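Local coordinates for protein-L-isoaspartate O-methyltransferase beta-aspartate methyltransferase (PDB 2PBF) that probably transfers a methyl group from S-adenosylmethionine to the carboxylate of isoaspartyl residues in damaged proteins, an early step of their repair, at residues 73-78 and 99-104; 193-196 and 201-204. All coordinates share one frame; numbering follows the deposited sequence.

Interaction 1. Residues 73-78 and 99-104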
loop_
_atom_site.group_PDB
_atom_site.type_symbol
_atom_site.label_atom_id
_atom_site.label_comp_id
_atom_site.label_asym_id
_atom_site.label_seq_id
_atom_site.Cartn_x
_atom_site.Cartn_y
_atom_site.Cartn_z
ATOM N N ARG A 73 -1.229 10.363 2.565
ATOM C CA ARG A 73 -1.813 10.246 3.899
ATOM C C ARG A 73 -0.854 9.568 4.858
ATOM O O ARG A 73 -0.902 9.791 6.077
ATOM C CB ARG A 73 -3.132 9.474 3.878
ATOM C CG ARG A 73 -4.209 9.980 2.929
ATOM C CD ARG A 73 -4.496 11.461 3.084
ATOM N NE ARG A 73 -4.967 11.799 4.416
ATOM C CZ ARG A 73 -5.724 12.859 4.706
ATOM N NH1 ARG A 73 -6.136 13.681 3.752
ATOM N NH2 ARG A 73 -6.078 13.083 5.962
ATOM N N LEU A 74 -0.004 8.707 4.307
ATOM C CA LEU A 74 0.913 7.914 5.118
ATOM C C LEU A 74 2.323 8.502 5.151
ATOM O O LEU A 74 3.200 7.960 5.802
ATOM C CB LEU A 74 0.945 6.463 4.600
ATOM C CG LEU A 74 -0.297 5.608 4.849
ATOM C CD1 LEU A 74 -0.234 4.319 4.087
ATOM C CD2 LEU A 74 -0.529 5.360 6.329
ATOM N N ILE A 75 2.538 9.615 4.451
ATOM C CA ILE A 75 3.888 10.089 4.181
ATOM C C ILE A 75 4.756 10.284 5.429
ATOM O O ILE A 75 5.953 9.980 5.412
ATOM C CB ILE A 75 3.911 11.332 3.221
ATOM C CG1 ILE A 75 5.192 11.345 2.379
ATOM C CG2 ILE A 75 3.720 12.659 3.969
ATOM C CD1 ILE A 75 5.370 10.092 1.539
ATOM N N ASN A 76 4.147 10.755 6.512
ATOM C CA ASN A 76 4.892 11.076 7.731
ATOM C C ASN A 76 5.048 9.900 8.694
ATOM O O ASN A 76 5.832 9.994 9.628
ATOM C CB ASN A 76 4.276 12.270 8.482
ATOM C CG ASN A 76 4.292 13.540 7.685
ATOM O OD1 ASN A 76 3.275 14.247 7.604
ATOM N ND2 ASN A 76 5.437 13.853 7.079
ATOM N N VAL A 77 4.300 8.816 8.485
ATOM C CA VAL A 77 4.467 7.609 9.294
ATOM C C VAL A 77 5.327 6.578 8.555
ATOM O O VAL A 77 5.861 5.637 9.156
ATOM C CB VAL A 77 3.117 7.009 9.765
ATOM C CG1 VAL A 77 2.382 8.013 10.658
ATOM C CG2 VAL A 77 2.223 6.578 8.561
ATOM N N LEU A 78 5.485 6.778 7.244
ATOM C CA LEU A 78 6.420 5.962 6.477
ATOM C C LEU A 78 7.824 6.500 6.726
ATOM O O LEU A 78 8.425 7.130 5.853
ATOM C CB LEU A 78 6.066 5.962 4.984
ATOM C CG LEU A 78 4.725 5.317 4.616
ATOM C CD1 LEU A 78 4.342 5.662 3.159
ATOM C CD2 LEU A 78 4.769 3.815 4.849
ATOM N N ALA A 99 8.955 0.587 0.891
ATOM C CA ALA A 99 10.362 0.179 1.034
ATOM C C ALA A 99 11.340 1.315 0.729
ATOM O O ALA A 99 12.388 1.434 1.373
ATOM C CB ALA A 99 10.665 -1.021 0.112
ATOM N N ILE A 100 11.004 2.107 -0.287
ATOM C CA ILE A 100 11.832 3.219 -0.729
ATOM C C ILE A 100 11.825 4.355 0.269
ATOM O O ILE A 100 12.883 4.827 0.672
ATOM C CB ILE A 100 11.425 3.738 -2.138
ATOM C CG1 ILE A 100 11.976 2.812 -3.206
ATOM C CG2 ILE A 100 11.936 5.196 -2.380
ATOM C CD1 ILE A 100 13.437 2.471 -3.021
ATOM N N LYS A 101 10.631 4.756 0.692
ATOM C CA LYS A 101 10.483 5.868 1.613
ATOM C C LYS A 101 11.119 5.575 2.973
ATOM O O LYS A 101 11.619 6.478 3.670
ATOM C CB LYS A 101 8.999 6.182 1.800
ATOM C CG LYS A 101 8.722 7.651 1.804
ATOM C CD LYS A 101 8.748 8.186 3.180
ATOM C CE LYS A 101 9.025 9.657 3.210
ATOM N NZ LYS A 101 9.096 10.056 4.664
ATOM N N MET A 102 11.069 4.308 3.357
ATOM C CA MET A 102 11.557 3.884 4.657
ATOM C C MET A 102 12.998 3.350 4.608
ATOM O O MET A 102 13.549 2.931 5.621
ATOM C CB MET A 102 10.593 2.835 5.236
ATOM C CG MET A 102 9.220 3.401 5.619
ATOM S SD MET A 102 7.977 2.120 5.856
ATOM C CE MET A 102 8.351 1.652 7.522
ATOM N N ASN A 103 13.582 3.315 3.415
ATOM C CA ASN A 103 14.952 2.890 3.228
ATOM C C ASN A 103 15.261 1.553 3.865
ATOM O O ASN A 103 16.237 1.426 4.610
ATOM C CB ASN A 103 15.926 3.963 3.746
ATOM C CG ASN A 103 17.312 3.888 3.085
ATOM O OD1 ASN A 103 17.633 2.972 2.295
ATOM N ND2 ASN A 103 18.143 4.856 3.420
ATOM N N VAL A 104 14.425 0.551 3.591
ATOM C CA VAL A 104 14.659 -0.807 4.083
ATOM C C VAL A 104 16.026 -1.342 3.673
ATOM O O VAL A 104 16.573 -2.234 4.335
ATOM C CB VAL A 104 13.557 -1.812 3.651
ATOM C CG1 VAL A 104 12.220 -1.442 4.282
ATOM C CG2 VAL A 104 13.449 -1.862 2.152
#

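Interaction 2. Residues 193-196 and 201-204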
loop_
_atom_site.group_PDB
_atom_site.type_symbol
_atom_site.label_atom_id
_atom_site.label_comp_id
_atom_site.label_asym_id
_atom_site.label_seq_id
_atom_site.Cartn_x
_atom_site.Cartn_y
_atom_site.Cartn_z
ATOM N N ILE A 193 -13.811 1.639 3.692
ATOM C CA ILE A 193 -14.880 0.858 4.346
ATOM C C ILE A 193 -16.237 1.143 3.666
ATOM O O ILE A 193 -16.589 2.309 3.464
ATOM C CB ILE A 193 -14.910 1.101 5.884
ATOM C CG1 ILE A 193 -13.541 0.742 6.511
ATOM C CG2 ILE A 193 -16.054 0.294 6.572
ATOM C CD1 ILE A 193 -13.214 1.458 7.786
ATOM N N GLU A 194 -16.948 0.092 3.259
ATOM C CA GLU A 194 -18.325 0.228 2.745
ATOM C C GLU A 194 -19.214 0.900 3.794
ATOM O O GLU A 194 -19.486 0.349 4.875
ATOM C CB GLU A 194 -18.973 -1.108 2.419
ATOM C CG GLU A 194 -18.253 -2.080 1.523
ATOM C CD GLU A 194 -18.998 -3.435 1.447
ATOM O OE1 GLU A 194 -20.124 -3.554 2.007
ATOM O OE2 GLU A 194 -18.470 -4.379 0.818
ATOM N N GLU A 195 -19.653 2.096 3.472
ATOM C CA GLU A 195 -20.538 2.826 4.341
ATOM C C GLU A 195 -21.781 3.159 3.527
ATOM O O GLU A 195 -21.747 4.059 2.669
ATOM C CB GLU A 195 -19.838 4.090 4.777
ATOM C CG GLU A 195 -20.592 4.900 5.789
ATOM C CD GLU A 195 -19.685 5.899 6.422
ATOM O OE1 GLU A 195 -19.864 7.105 6.142
ATOM O OE2 GLU A 195 -18.767 5.449 7.156
ATOM N N ASP A 196 -22.848 2.404 3.802
ATOM C CA ASP A 196 -24.120 2.431 3.068
ATOM C C ASP A 196 -23.901 2.199 1.569
ATOM O O ASP A 196 -23.657 1.055 1.161
ATOM C CB ASP A 196 -24.926 3.699 3.373
ATOM N N LEU A 201 -12.967 6.137 2.170
ATOM C CA LEU A 201 -11.591 6.057 2.620
ATOM C C LEU A 201 -11.442 6.694 3.988
ATOM O O LEU A 201 -11.717 7.881 4.145
ATOM C CB LEU A 201 -10.627 6.715 1.615
ATOM C CG LEU A 201 -9.137 6.385 1.796
ATOM C CD1 LEU A 201 -8.817 4.985 1.271
ATOM C CD2 LEU A 201 -8.325 7.428 1.074
ATOM N N TYR A 202 -10.987 5.889 4.950
ATOM C CA TYR A 202 -10.803 6.284 6.342
ATOM C C TYR A 202 -9.337 6.369 6.732
ATOM O O TYR A 202 -8.527 5.526 6.354
ATOM C CB TYR A 202 -11.497 5.281 7.282
ATOM C CG TYR A 202 -12.934 5.611 7.556
ATOM C CD1 TYR A 202 -13.945 5.184 6.703
ATOM C CD2 TYR A 202 -13.282 6.379 8.671
ATOM C CE1 TYR A 202 -15.263 5.501 6.948
ATOM C CE2 TYR A 202 -14.590 6.713 8.937
ATOM C CZ TYR A 202 -15.584 6.276 8.079
ATOM O OH TYR A 202 -16.893 6.613 8.366
ATOM N N GLU A 203 -9.002 7.396 7.488
ATOM C CA GLU A 203 -7.726 7.446 8.184
ATOM C C GLU A 203 -7.932 7.218 9.689
ATOM O O GLU A 203 -8.533 8.038 10.395
ATOM C CB GLU A 203 -7.009 8.763 7.912
ATOM C CG GLU A 203 -5.687 8.892 8.633
ATOM C CD GLU A 203 -5.023 10.202 8.326
ATOM O OE1 GLU A 203 -4.694 10.441 7.138
ATOM O OE2 GLU A 203 -4.840 10.996 9.278
ATOM N N ILE A 204 -7.432 6.086 10.162
ATOM C CA ILE A 204 -7.552 5.709 11.542
ATOM C C ILE A 204 -6.201 5.857 12.258
ATOM O O ILE A 204 -5.169 5.403 11.755
ATOM C CB ILE A 204 -8.123 4.301 11.640
ATOM C CG1 ILE A 204 -9.492 4.273 10.928
ATOM C CG2 ILE A 204 -8.233 3.887 13.088
ATOM C CD1 ILE A 204 -9.880 2.970 10.340
#

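Interaction 1. Residues 73-78 and 99-104
Lys101 carries the polar half of this contact, where the ends of two neighbouring helices meet. Its chain, bent at chi2 (-92°) and extended beyond it, runs out from the last turn of helix 93-101 to Ile75 and Leu78, at the C-terminal end of helix 64-74. There NZ donates to Ile75 O at 3.2 Å, with a C=O...N angle of 160°, so the ammonium sits nearly in line with the carbonyl bond. A second hydrogen bond, from NZ to Leu78 O, has the same length, but that oxygen is less surely placed. One ammonium thus probably bridges two backbone carbonyls three residues apart.

The apolar contacts flank this bridge. Ile75 and Lys101 cross at about a right angle, and CD1 of Ile75 lies 4.0 Å from Lys101 CE. Deeper in, Met102 holds CG beside its backbone N (chi1 -69°) and continues extended at chi2, which brings SD to Leu78 CD2 at 3.8 Å, while its CG rests 3.6 Å from the backbone C of Leu78.

Backbone bonds shape both ends. Leu74 O accepts from Val77 N and from Leu78 N; across the contact, Asn103 takes positive phi, and Asn103 N and Val104 N bond back to Ile100 O and Ala99 O. Leu78 also touches Ala165 of strand 163-168, and Ile75 packs on helix 28-35. The turn at Asn103 is a Schellman motif closing helix 93-101, and the lysine just before it links the ends of two neighbouring helices on one side of the sheet in the Rossmann-like fold of a methyltransferase.

Interaction 2. Residues 193-196 and 201-204
Tyr202 reaches from strand 198-205 to two residues of the preceding strand, one apolar and one acidic. Its CB points toward segment 193-196, and the ring begins with an apolar encounter: CG lies 4.2 Å from Ile193 CD1, and CD1 of the ring is closer to the same methyl, at 3.9 Å. The isoleucine crosses the tyrosine at about a right angle. Further along, CE1 and CZ of Tyr202 pass near Glu195 OE2, the latter at 3.4 Å, and at the tip the hydroxyl OH donates to that oxygen over a short 2.5 Å. The acceptor lies at the ring edge, in the ring plane, and offers its syn lone pair; the carboxylate itself is turned 65° from the ring. Glu195 gets there by an extended chain, CG anti to the backbone N (chi1 -175°). Its other oxygen, OE1, forms a salt bridge with Arg215, so both oxygens of the carboxylate are engaged.

Beside the ring, Ile204 CD1 makes a looser contact with Ile193 CD1. The contact belongs to the hairpin of strands 187-195 and 198-205, with Tyr202 also touching Lys213 and Arg215 of strand 212-219 and both isoleucines meeting Leu175, just before helix 177-182.

In the fold
The two contacts follow one another along the chain. From the N terminus, helix 64-74 leads into 73-78; the chain then passes through strand 83-87 and helix 93-101 before interaction 1 closes a loop of 20 intervening residues. After strands 111-116, 142-146 and 163-168 and the intervening helices, interaction 2 closes a loop of four intervening residues, at the end of the hairpin formed by strands 187-195 and 198-205. The two neither nest nor cross. Their centres lie about 22 Å apart, yet a salt bridge joins them directly, Arg73 NE to Glu203 OE1 at 3.1 Å, tying helix 64-74 to the antiparallel part of the mixed sheet.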